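Local coordinates for protein dephospho-CoA kinase (PDB 4TTR) that probably transfers a phosphate from ATP to the 3'-hydroxyl of dephosphocoenzyme A, the last step in making coenzyme A, at residues A[81-84]-A[85-89]; A[59-62]-A[63-67]; A[202-205]-A[206-210]. All blocks are in the same frame, centred on the assembly; numbering follows the deposited sequence.

Contact 1 of 3, residues A[81-84]-A[85-89]; sequences RKRI and RDIIF. With PO4 (phosphate ion), chain C.
Helix 81-90 of this P-loop kinase carries a salt bridge on its outer side, an isoleucine ridge on its inner side and an arginine beside a bound phosphate ion. Asp86 OD2 receives Lys82 NZ at 3.0 Å on its syn lone pair; the bends at chi2 (-71°) and chi3 turn the lysine chain toward the next turn of the helix. Lysine and aspartate suit this exposed flank, where opposite charges four residues apart can pair. Arg85 lays one face of its guanidinium over the backbone, with Arg81 O 3.6 Å above the plane, and its chain crosses that of Lys82 at about a right angle. Arg81 runs extended from CG to NE, and its NH1 makes a weak hydrogen bond of 3.1 Å to phosphate O3 as well as a bond to Thr54 OG1. The phosphate, probably from the crystallisation liquor, is drawn to the positive guanidinium. On the inner side Ile84 and Ile88 lie side by side, Ile84 CG2 being 3.9 Å from Ile88 CG1. Both isoleucines pack on Leu98 of helix 92-115, while Ile84 touches Ile64 and Ile87 touches Phe68, both of helix 59-68.

Contact 2 of 3, residues A[59-62]-A[63-67]; sequences PCYQ and DIISH
Tyr61 and Ile65, one turn apart on helix 59-68, meet with the phenol ring lying beneath a methyl group. Ile65 CD1 sits over one face of the Tyr61 ring, 3.5 Å from its centroid and 21° off the normal, in a CH-pi contact. The methyl is displaced toward the hydroxyl end of the ring, so that its nearest ring atom is Tyr61 CZ at 3.3 Å, a tight approach. Two torsions bring the groups together: Tyr61 CG stands anti to the backbone N (chi1 162°), whereas Ile65 CG1 lies beside its own N and its chain continues extended to CD1. Tyrosine suits the place because its ring gives the isoleucine a flat apolar surface while its hydroxyl leaves the helix to bond Gly77 O. Ile65 also touches Val73 and Leu79 of the loops.

Round the helix, Ile64 folds CG1 over the carbonyl of the preceding turn, 3.1 Å from Cys60 O. That oxygen also accepts Ile64 N at 2.9 Å. Cys60 and Ile64 are small or branched apolar residues fitted to the buried side, where both pack against helix 92-115, on Leu102 and Leu101 among others. Asp63 is partly exposed and also touches Leu101, and its N bonds Pro59 O at 3.0 Å.

Between Tyr61 and Ile65 the side chains are therefore held by dispersion and the weak attraction of C-H for a pi cloud, while the polar end of the tyrosine is satisfied by Gly77 O.

Contact 3 of 3, residues A[202-205]-A[206-210]; sequences KLHQ and KYLRE
The imidazole of His204 has Leu208 over one face, with CG 3.8 Å above the ring plane and offset toward the rim, and the phenol ring of Tyr207 has Leu203 O over one of its faces. Both rings belong to helix 192-213, the C-terminal helix that packs on the parallel sheet of the P-loop fold. On the histidine, ND1 bonds the hydroxyl of Tyr121, while Tyr207 meets the ring of that same tyrosine edge-to-face; one residue outside the helix thus engages both aromatic side chains.

Leu208 CG to the His204 centroid measures 4.1 Å, 22° off the normal, a CH-pi contact. The histidine CG is anti to the backbone N (chi1 169°), which lets the ring reach Leu208 in the next turn. A leucine fits here since its forked end can cover a flat ring, and its closest approach is that of Leu208 CD1 to His204 NE2, 3.4 Å.

In Tyr207, by contrast, CG lies beside the backbone N (chi1 -65°), which brings CE2 to 4.0 Å from Leu203 CB. Leucine and tyrosine suit this inner side, for both touch Leu142 of strand 140-145 and Phe36 of helix 29-38. Lys206 is extended beyond CG, and its NZ forms a salt bridge with Asp185 OD1 at the edge strand 185-188. Leu203 O accepts Tyr207 N at 2.8 Å and lies over one face of the same residue's ring, 3.2 Å from Tyr207 CD2.

How the contacts relate
Contacts 1 and 2 lie on successive helices on the same side of the chain's centre, 14 Å apart between centres, and they touch where Ile84 CD1 meets Ile64 CG2 at 3.9 Å. The phosphate ion bonded weakly by Arg81 in contact 1 is also about 5 Å from the side chain of Ile64 in contact 2. Contact 3 stands on the opposite side, with centres about 35 Å from contact 1 and 41 Å from contact 2. Contacts 1 and 3 both lie at a moderate distance from the P-loop, which holds 1,3-butanediol here and is predicted to bind ATP: the side chain of Lys29 is about 10 Å from that of Arg85 and about 11 Å from that of Leu203.

Contact 1 of 3, residues A[81-84]-A[85-89]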
ATOM      1  N   ARG A  81     -13.891   8.090  -3.978  1.00 19.07           N
ATOM      2  CA  ARG A  81     -12.568   7.701  -3.511  1.00 23.07           C
ATOM      3  C   ARG A  81     -11.453   8.463  -4.217  1.00 20.76           C
ATOM      4  O   ARG A  81     -10.407   8.720  -3.622  1.00 22.59           O
ATOM      5  CB  ARG A  81     -12.380   6.196  -3.688  1.00 21.74           C
ATOM      6  CG  ARG A  81     -13.291   5.395  -2.777  1.00 23.16           C
ATOM      7  CD  ARG A  81     -13.048   3.904  -2.881  1.00 29.99           C
ATOM      8  NE  ARG A  81     -14.090   3.144  -2.192  1.00 23.94           N
ATOM      9  CZ  ARG A  81     -14.201   3.051  -0.870  1.00 22.84           C
ATOM     10  NH1 ARG A  81     -13.342   3.674  -0.075  1.00 24.06           N
ATOM     11  NH2 ARG A  81     -15.181   2.332  -0.339  1.00 23.27           N
ATOM     12  N   LYS A  82     -11.676   8.826  -5.476  1.00 21.35           N
ATOM     13  CA  LYS A  82     -10.725   9.656  -6.210  1.00 25.91           C
ATOM     14  C   LYS A  82     -10.578  10.992  -5.494  1.00 23.62           C
ATOM     15  O   LYS A  82      -9.467  11.456  -5.243  1.00 23.23           O
ATOM     16  CB  LYS A  82     -11.183   9.870  -7.657  1.00 33.39           C
ATOM     17  CG  LYS A  82     -10.076   9.744  -8.701  1.00 41.11           C
ATOM     18  CD  LYS A  82      -9.093  10.909  -8.655  0.66 42.77           C
ATOM     19  CE  LYS A  82      -9.438  11.982  -9.681  0.63 42.05           C
ATOM     20  NZ  LYS A  82      -8.469  13.116  -9.652  1.00 42.00           N
ATOM     21  N   ARG A  83     -11.713  11.595  -5.151  1.00 22.11           N
ATOM     22  CA  ARG A  83     -11.716  12.887  -4.481  1.00 19.87           C
ATOM     23  C   ARG A  83     -11.044  12.796  -3.120  1.00 20.04           C
ATOM     24  O   ARG A  83     -10.253  13.664  -2.749  1.00 21.00           O
ATOM     25  CB  ARG A  83     -13.142  13.414  -4.326  1.00 18.90           C
ATOM     26  CG  ARG A  83     -13.215  14.736  -3.592  1.00 20.26           C
ATOM     27  CD  ARG A  83     -14.579  15.384  -3.731  1.00 16.96           C
ATOM     28  NE  ARG A  83     -14.624  16.691  -3.077  1.00 17.79           N
ATOM     29  CZ  ARG A  83     -14.262  17.837  -3.650  1.00 17.05           C
ATOM     30  NH1 ARG A  83     -13.817  17.860  -4.902  1.00 18.75           N
ATOM     31  NH2 ARG A  83     -14.341  18.966  -2.965  1.00 14.43           N
ATOM     32  N   ILE A  84     -11.361  11.744  -2.374  1.00 18.55           N
ATOM     33  CA  ILE A  84     -10.772  11.557  -1.056  1.00 19.28           C
ATOM     34  C   ILE A  84      -9.252  11.426  -1.174  1.00 20.18           C
ATOM     35  O   ILE A  84      -8.520  12.044  -0.404  1.00 18.83           O
ATOM     36  CB  ILE A  84     -11.376  10.330  -0.342  1.00 19.61           C
ATOM     37  CG1 ILE A  84     -12.810  10.657   0.077  1.00 20.09           C
ATOM     38  CG2 ILE A  84     -10.554   9.948   0.890  1.00 18.15           C
ATOM     39  CD1 ILE A  84     -13.613   9.486   0.618  1.00 18.79           C
ATOM     40  N   ARG A  85      -8.778  10.654  -2.148  1.00 19.50           N
ATOM     41  CA  ARG A  85      -7.338  10.514  -2.364  1.00 26.34           C
ATOM     42  C   ARG A  85      -6.680  11.863  -2.643  1.00 20.05           C
ATOM     43  O   ARG A  85      -5.608  12.155  -2.115  1.00 20.97           O
ATOM     44  CB  ARG A  85      -7.050   9.552  -3.519  1.00 27.74           C
ATOM     45  CG  ARG A  85      -6.952   8.101  -3.087  1.00 41.87           C
ATOM     46  CD  ARG A  85      -6.579   7.177  -4.241  1.00 40.51           C
ATOM     47  NE  ARG A  85      -7.745   6.468  -4.773  1.00 49.38           N
ATOM     48  CZ  ARG A  85      -8.180   6.533  -6.032  1.00 43.69           C
ATOM     49  NH1 ARG A  85      -7.556   7.277  -6.942  1.00 39.92           N
ATOM     50  NH2 ARG A  85      -9.253   5.839  -6.386  1.00 42.30           N
ATOM     51  N   ASP A  86      -7.327  12.681  -3.466  1.00 21.80           N
ATOM     52  CA  ASP A  86      -6.830  14.024  -3.756  1.00 19.38           C
ATOM     53  C   ASP A  86      -6.718  14.847  -2.477  1.00 20.31           C
ATOM     54  O   ASP A  86      -5.751  15.583  -2.290  1.00 18.50           O
ATOM     55  CB  ASP A  86      -7.743  14.746  -4.753  1.00 21.83           C
ATOM     56  CG  ASP A  86      -7.743  14.096  -6.126  1.00 25.07           C
ATOM     57  OD1 ASP A  86      -6.847  13.272  -6.400  1.00 26.76           O
ATOM     58  OD2 ASP A  86      -8.640  14.416  -6.936  1.00 31.54           O
ATOM     59  N   ILE A  87      -7.709  14.720  -1.600  1.00 19.15           N
ATOM     60  CA  ILE A  87      -7.714  15.463  -0.346  1.00 17.67           C
ATOM     61  C   ILE A  87      -6.607  14.962   0.573  1.00 18.64           C
ATOM     62  O   ILE A  87      -5.847  15.753   1.134  1.00 19.55           O
ATOM     63  CB  ILE A  87      -9.087  15.357   0.372  1.00 19.17           C
ATOM     64  CG1 ILE A  87     -10.158  16.097  -0.433  1.00 15.05           C
ATOM     65  CG2 ILE A  87      -9.008  15.932   1.790  1.00 19.29           C
ATOM     66  CD1 ILE A  87     -11.580  15.931   0.094  1.00 18.00           C
ATOM     67  N   ILE A  88      -6.522  13.647   0.722  1.00 17.65           N
ATOM     68  CA  ILE A  88      -5.532  13.026   1.593  1.00 22.01           C
ATOM     69  C   ILE A  88      -4.111  13.377   1.148  1.00 19.99           C
ATOM     70  O   ILE A  88      -3.245  13.663   1.974  1.00 16.98           O
ATOM     71  CB  ILE A  88      -5.707  11.477   1.618  1.00 19.16           C
ATOM     72  CG1 ILE A  88      -7.054  11.079   2.238  1.00 32.60           C
ATOM     73  CG2 ILE A  88      -4.589  10.797   2.384  1.00 39.19           C
ATOM     74  CD1 ILE A  88      -7.422  11.793   3.523  1.00 23.83           C
ATOM     75  N   PHE A  89      -3.875  13.361  -0.157  1.00 17.67           N
ATOM     76  CA  PHE A  89      -2.539  13.597  -0.689  1.00 25.03           C
ATOM     77  C   PHE A  89      -2.069  15.033  -0.465  1.00 23.67           C
ATOM     78  O   PHE A  89      -0.890  15.271  -0.223  1.00 22.41           O
ATOM     79  CB  PHE A  89      -2.503  13.269  -2.182  1.00 30.74           C
ATOM     80  CG  PHE A  89      -1.208  13.629  -2.851  1.00 42.69           C
ATOM     81  CD1 PHE A  89      -1.086  14.808  -3.567  1.00 35.93           C
ATOM     82  CD2 PHE A  89      -0.110  12.791  -2.757  1.00 43.52           C
ATOM     83  CE1 PHE A  89       0.106  15.142  -4.180  1.00 36.92           C
ATOM     84  CE2 PHE A  89       1.085  13.119  -3.367  1.00 37.92           C
ATOM     85  CZ  PHE A  89       1.192  14.296  -4.081  1.00 49.26           C
TER
HETATM   86  P   PO4 C 302     -10.299   4.971   1.097  1.00 77.36           P
HETATM   87  O1  PO4 C 302     -11.312   6.043   0.775  1.00 38.59           O
HETATM   88  O2  PO4 C 302      -8.940   5.599   1.298  1.00 59.05           O
HETATM   89  O3  PO4 C 302     -10.236   3.987  -0.047  1.00 63.30           O
HETATM   90  O4  PO4 C 302     -10.708   4.248   2.358  1.00 39.20           O

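Contact 2 of 3, residues A[59-62]-A[63-67]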
ATOM      1  N   PRO A  59     -19.905   2.346   9.883  1.00 16.48           N
ATOM      2  CA  PRO A  59     -19.569   3.471  10.765  1.00 16.03           C
ATOM      3  C   PRO A  59     -18.527   4.426  10.168  1.00 16.55           C
ATOM      4  O   PRO A  59     -18.721   5.642  10.209  1.00 16.66           O
ATOM      5  CB  PRO A  59     -19.016   2.780  12.015  1.00 18.49           C
ATOM      6  CG  PRO A  59     -19.654   1.437  12.015  1.00 17.52           C
ATOM      7  CD  PRO A  59     -19.803   1.050  10.577  1.00 14.95           C
ATOM      8  N   CYS A  60     -17.446   3.885   9.612  1.00 16.38           N
ATOM      9  CA  CYS A  60     -16.378   4.722   9.061  1.00 18.22           C
ATOM     10  C   CYS A  60     -16.840   5.498   7.836  1.00 13.89           C
ATOM     11  O   CYS A  60     -16.437   6.639   7.627  1.00 14.72           O
ATOM     12  CB  CYS A  60     -15.159   3.870   8.711  1.00 15.84           C
ATOM     13  SG  CYS A  60     -14.245   3.315  10.154  1.00 22.25           S
ATOM     14  N   TYR A  61     -17.677   4.868   7.025  1.00 15.23           N
ATOM     15  CA  TYR A  61     -18.304   5.530   5.890  1.00 14.55           C
ATOM     16  C   TYR A  61     -19.086   6.759   6.357  1.00 15.74           C
ATOM     17  O   TYR A  61     -19.021   7.824   5.738  1.00 16.86           O
ATOM     18  CB  TYR A  61     -19.205   4.530   5.165  1.00 16.96           C
ATOM     19  CG  TYR A  61     -20.244   5.097   4.231  1.00 14.98           C
ATOM     20  CD1 TYR A  61     -21.447   5.594   4.719  1.00 17.81           C
ATOM     21  CD2 TYR A  61     -20.049   5.085   2.855  1.00 16.11           C
ATOM     22  CE1 TYR A  61     -22.415   6.088   3.865  1.00 14.58           C
ATOM     23  CE2 TYR A  61     -21.010   5.581   1.992  1.00 17.64           C
ATOM     24  CZ  TYR A  61     -22.194   6.076   2.504  1.00 18.14           C
ATOM     25  OH  TYR A  61     -23.158   6.568   1.657  1.00 18.11           O
ATOM     26  N   GLN A  62     -19.804   6.608   7.465  1.00 15.14           N
ATOM     27  CA  GLN A  62     -20.606   7.692   8.018  1.00 16.10           C
ATOM     28  C   GLN A  62     -19.729   8.830   8.541  1.00 16.80           C
ATOM     29  O   GLN A  62     -20.028  10.002   8.313  1.00 15.91           O
ATOM     30  CB  GLN A  62     -21.510   7.163   9.137  1.00 14.07           C
ATOM     31  CG  GLN A  62     -22.637   6.253   8.636  1.00 15.26           C
ATOM     32  CD  GLN A  62     -23.210   5.346   9.716  1.00 15.97           C
ATOM     33  OE1 GLN A  62     -22.739   5.335  10.853  1.00 15.33           O
ATOM     34  NE2 GLN A  62     -24.236   4.580   9.359  1.00 16.99           N
ATOM     35  N   ASP A  63     -18.651   8.484   9.239  1.00 14.96           N
ATOM     36  CA  ASP A  63     -17.761   9.486   9.817  1.00 15.49           C
ATOM     37  C   ASP A  63     -17.000  10.253   8.739  1.00 18.11           C
ATOM     38  O   ASP A  63     -16.738  11.445   8.884  1.00 16.64           O
ATOM     39  CB  ASP A  63     -16.767   8.834  10.778  1.00 17.62           C
ATOM     40  CG  ASP A  63     -17.445   8.155  11.951  1.00 21.32           C
ATOM     41  OD1 ASP A  63     -18.609   8.491  12.255  1.00 19.39           O
ATOM     42  OD2 ASP A  63     -16.804   7.285  12.576  1.00 25.59           O
ATOM     43  N   ILE A  64     -16.638   9.558   7.667  1.00 14.33           N
ATOM     44  CA  ILE A  64     -15.944  10.169   6.542  1.00 15.65           C
ATOM     45  C   ILE A  64     -16.819  11.233   5.876  1.00 17.49           C
ATOM     46  O   ILE A  64     -16.364  12.348   5.615  1.00 14.10           O
ATOM     47  CB  ILE A  64     -15.526   9.094   5.507  1.00 12.79           C
ATOM     48  CG1 ILE A  64     -14.335   8.299   6.042  1.00 17.16           C
ATOM     49  CG2 ILE A  64     -15.141   9.725   4.167  1.00 18.20           C
ATOM     50  CD1 ILE A  64     -14.030   7.031   5.270  1.00 13.30           C
ATOM     51  N   ILE A  65     -18.075  10.891   5.613  1.00 15.46           N
ATOM     52  CA  ILE A  65     -18.993  11.807   4.939  1.00 15.99           C
ATOM     53  C   ILE A  65     -19.366  12.976   5.845  1.00 16.47           C
ATOM     54  O   ILE A  65     -19.510  14.106   5.379  1.00 15.51           O
ATOM     55  CB  ILE A  65     -20.261  11.068   4.475  1.00 15.80           C
ATOM     56  CG1 ILE A  65     -19.895  10.102   3.350  1.00 16.61           C
ATOM     57  CG2 ILE A  65     -21.333  12.047   3.987  1.00 18.00           C
ATOM     58  CD1 ILE A  65     -20.938   9.046   3.086  1.00 18.85           C
ATOM     59  N   SER A  66     -19.522  12.715   7.136  1.00 14.02           N
ATOM     60  CA  SER A  66     -19.827  13.780   8.080  0.66 18.43           C
ATOM     61  C   SER A  66     -18.632  14.721   8.207  1.00 19.37           C
ATOM     62  O   SER A  66     -18.794  15.934   8.345  1.00 20.49           O
ATOM     63  CB  SER A  66     -20.201  13.205   9.447  0.66 20.06           C
ATOM     64  OG  SER A  66     -19.077  13.151  10.307  0.66 33.37           O
ATOM     65  N   HIS A  67     -17.431  14.157   8.146  1.00 17.16           N
ATOM     66  CA  HIS A  67     -16.204  14.934   8.296  1.00 18.69           C
ATOM     67  C   HIS A  67     -15.902  15.795   7.073  1.00 15.06           C
ATOM     68  O   HIS A  67     -15.669  16.998   7.193  1.00 15.58           O
ATOM     69  CB  HIS A  67     -15.026  13.998   8.566  1.00 17.48           C
ATOM     70  CG  HIS A  67     -13.740  14.708   8.849  1.00 16.39           C
ATOM     71  ND1 HIS A  67     -13.468  15.297  10.064  1.00 18.37           N
ATOM     72  CD2 HIS A  67     -12.651  14.921   8.073  1.00 16.96           C
ATOM     73  CE1 HIS A  67     -12.265  15.842  10.026  1.00 20.10           C
ATOM     74  NE2 HIS A  67     -11.748  15.630   8.829  1.00 17.76           N
TER

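Contact 3 of 3, residues A[202-205]-A[206-210]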
ATOM      1  N   LYS A 202      13.777 -14.055  -5.549  1.00 14.57           N
ATOM      2  CA  LYS A 202      14.924 -14.013  -4.645  1.00 15.94           C
ATOM      3  C   LYS A 202      14.544 -13.465  -3.273  1.00 13.71           C
ATOM      4  O   LYS A 202      15.075 -13.912  -2.262  1.00 11.36           O
ATOM      5  CB  LYS A 202      16.053 -13.179  -5.245  1.00 16.79           C
ATOM      6  CG  LYS A 202      16.660 -13.796  -6.491  1.00 26.64           C
ATOM      7  CD  LYS A 202      18.055 -13.264  -6.751  1.00 37.55           C
ATOM      8  CE  LYS A 202      18.445 -13.422  -8.210  1.00 45.20           C
ATOM      9  NZ  LYS A 202      17.712 -12.466  -9.087  1.00 48.07           N
ATOM     10  N   LEU A 203      13.622 -12.506  -3.239  1.00 13.24           N
ATOM     11  CA  LEU A 203      13.139 -11.967  -1.973  1.00 12.05           C
ATOM     12  C   LEU A 203      12.357 -13.043  -1.232  1.00 10.72           C
ATOM     13  O   LEU A 203      12.517 -13.226  -0.026  1.00 10.94           O
ATOM     14  CB  LEU A 203      12.264 -10.731  -2.196  1.00 10.25           C
ATOM     15  CG  LEU A 203      12.982  -9.471  -2.688  1.00 12.50           C
ATOM     16  CD1 LEU A 203      11.981  -8.416  -3.141  1.00 10.91           C
ATOM     17  CD2 LEU A 203      13.887  -8.910  -1.605  1.00 12.54           C
ATOM     18  N   HIS A 204      11.513 -13.750  -1.973  1.00 14.09           N
ATOM     19  CA  HIS A 204      10.744 -14.868  -1.442  1.00  9.17           C
ATOM     20  C   HIS A 204      11.655 -15.888  -0.756  1.00 12.78           C
ATOM     21  O   HIS A 204      11.398 -16.293   0.375  1.00 11.22           O
ATOM     22  CB  HIS A 204       9.942 -15.522  -2.574  1.00 11.81           C
ATOM     23  CG  HIS A 204       9.310 -16.827  -2.206  1.00 13.40           C
ATOM     24  ND1 HIS A 204       8.299 -16.932  -1.276  1.00 13.38           N
ATOM     25  CD2 HIS A 204       9.528 -18.082  -2.667  1.00 14.51           C
ATOM     26  CE1 HIS A 204       7.933 -18.197  -1.167  1.00 12.50           C
ATOM     27  NE2 HIS A 204       8.662 -18.914  -2.002  1.00 14.14           N
ATOM     28  N   GLN A 205      12.732 -16.283  -1.428  1.00 13.23           N
ATOM     29  CA  GLN A 205      13.676 -17.236  -0.853  1.00 14.99           C
ATOM     30  C   GLN A 205      14.385 -16.637   0.361  1.00 13.52           C
ATOM     31  O   GLN A 205      14.706 -17.345   1.311  1.00 13.07           O
ATOM     32  CB  GLN A 205      14.704 -17.681  -1.899  1.00 18.23           C
ATOM     33  CG  GLN A 205      14.106 -18.431  -3.082  1.00 22.96           C
ATOM     34  CD  GLN A 205      13.397 -19.714  -2.674  1.00 35.29           C
ATOM     35  OE1 GLN A 205      13.791 -20.378  -1.715  1.00 43.83           O
ATOM     36  NE2 GLN A 205      12.341 -20.063  -3.401  1.00 32.80           N
ATOM     37  N   LYS A 206      14.626 -15.331   0.332  1.00 13.40           N
ATOM     38  CA  LYS A 206      15.228 -14.645   1.468  1.00 12.46           C
ATOM     39  C   LYS A 206      14.299 -14.668   2.684  1.00 12.95           C
ATOM     40  O   LYS A 206      14.734 -14.945   3.797  1.00 15.06           O
ATOM     41  CB  LYS A 206      15.570 -13.206   1.095  1.00 14.70           C
ATOM     42  CG  LYS A 206      16.386 -12.457   2.130  1.00 18.34           C
ATOM     43  CD  LYS A 206      16.466 -10.977   1.779  1.00 25.31           C
ATOM     44  CE  LYS A 206      17.597 -10.287   2.514  1.00 27.58           C
ATOM     45  NZ  LYS A 206      17.711  -8.856   2.133  1.00 31.19           N
ATOM     46  N   TYR A 207      13.020 -14.376   2.465  1.00 14.35           N
ATOM     47  CA  TYR A 207      12.045 -14.340   3.553  1.00 11.81           C
ATOM     48  C   TYR A 207      11.790 -15.731   4.134  1.00 12.80           C
ATOM     49  O   TYR A 207      11.649 -15.882   5.348  1.00 11.89           O
ATOM     50  CB  TYR A 207      10.724 -13.728   3.072  1.00 12.65           C
ATOM     51  CG  TYR A 207      10.818 -12.273   2.668  1.00 11.89           C
ATOM     52  CD1 TYR A 207      11.621 -11.384   3.367  1.00 13.15           C
ATOM     53  CD2 TYR A 207      10.098 -11.788   1.586  1.00 11.38           C
ATOM     54  CE1 TYR A 207      11.703 -10.056   3.000  1.00 14.43           C
ATOM     55  CE2 TYR A 207      10.176 -10.462   1.210  1.00 10.08           C
ATOM     56  CZ  TYR A 207      10.978  -9.600   1.920  1.00 12.87           C
ATOM     57  OH  TYR A 207      11.058  -8.276   1.545  1.00 14.87           O
ATOM     58  N   LEU A 208      11.718 -16.741   3.271  1.00 13.50           N
ATOM     59  CA  LEU A 208      11.611 -18.126   3.724  1.00 14.76           C
ATOM     60  C   LEU A 208      12.775 -18.483   4.643  1.00 13.47           C
ATOM     61  O   LEU A 208      12.583 -19.078   5.701  1.00 14.14           O
ATOM     62  CB  LEU A 208      11.587 -19.092   2.537  1.00 13.69           C
ATOM     63  CG  LEU A 208      10.317 -19.192   1.689  1.00 15.59           C
ATOM     64  CD1 LEU A 208      10.531 -20.203   0.575  1.00 18.40           C
ATOM     65  CD2 LEU A 208       9.105 -19.577   2.529  1.00 15.71           C
ATOM     66  N   ARG A 209      13.980 -18.115   4.222  1.00 14.71           N
ATOM     67  CA  ARG A 209      15.186 -18.422   4.982  0.61 15.22           C
ATOM     68  C   ARG A 209      15.153 -17.756   6.355  1.00 16.54           C
ATOM     69  O   ARG A 209      15.380 -18.404   7.372  1.00 16.89           O
ATOM     70  CB  ARG A 209      16.429 -17.979   4.206  0.61 18.76           C
ATOM     71  CG  ARG A 209      17.743 -18.450   4.808  0.61 18.49           C
ATOM     72  CD  ARG A 209      18.947 -17.916   4.045  0.61 19.92           C
ATOM     73  NE  ARG A 209      19.131 -16.481   4.234  0.61 20.49           N
ATOM     74  CZ  ARG A 209      19.584 -15.923   5.353  0.61 19.97           C
ATOM     75  NH1 ARG A 209      19.893 -16.676   6.401  0.61 17.59           N
ATOM     76  NH2 ARG A 209      19.719 -14.608   5.429  0.61 17.55           N
ATOM     77  N   GLU A 210      14.859 -16.461   6.378  1.00 13.36           N
ATOM     78  CA  GLU A 210      14.872 -15.698   7.621  1.00 16.26           C
ATOM     79  C   GLU A 210      13.712 -16.053   8.555  1.00 15.47           C
ATOM     80  O   GLU A 210      13.873 -16.032   9.772  1.00 17.77           O
ATOM     81  CB  GLU A 210      14.866 -14.202   7.309  1.00 16.93           C
ATOM     82  CG  GLU A 210      16.265 -13.642   7.068  1.00 25.75           C
ATOM     83  CD  GLU A 210      16.263 -12.301   6.354  1.00 37.12           C
ATOM     84  OE1 GLU A 210      15.191 -11.879   5.870  1.00 45.83           O
ATOM     85  OE2 GLU A 210      17.339 -11.669   6.274  1.00 40.73           O
TER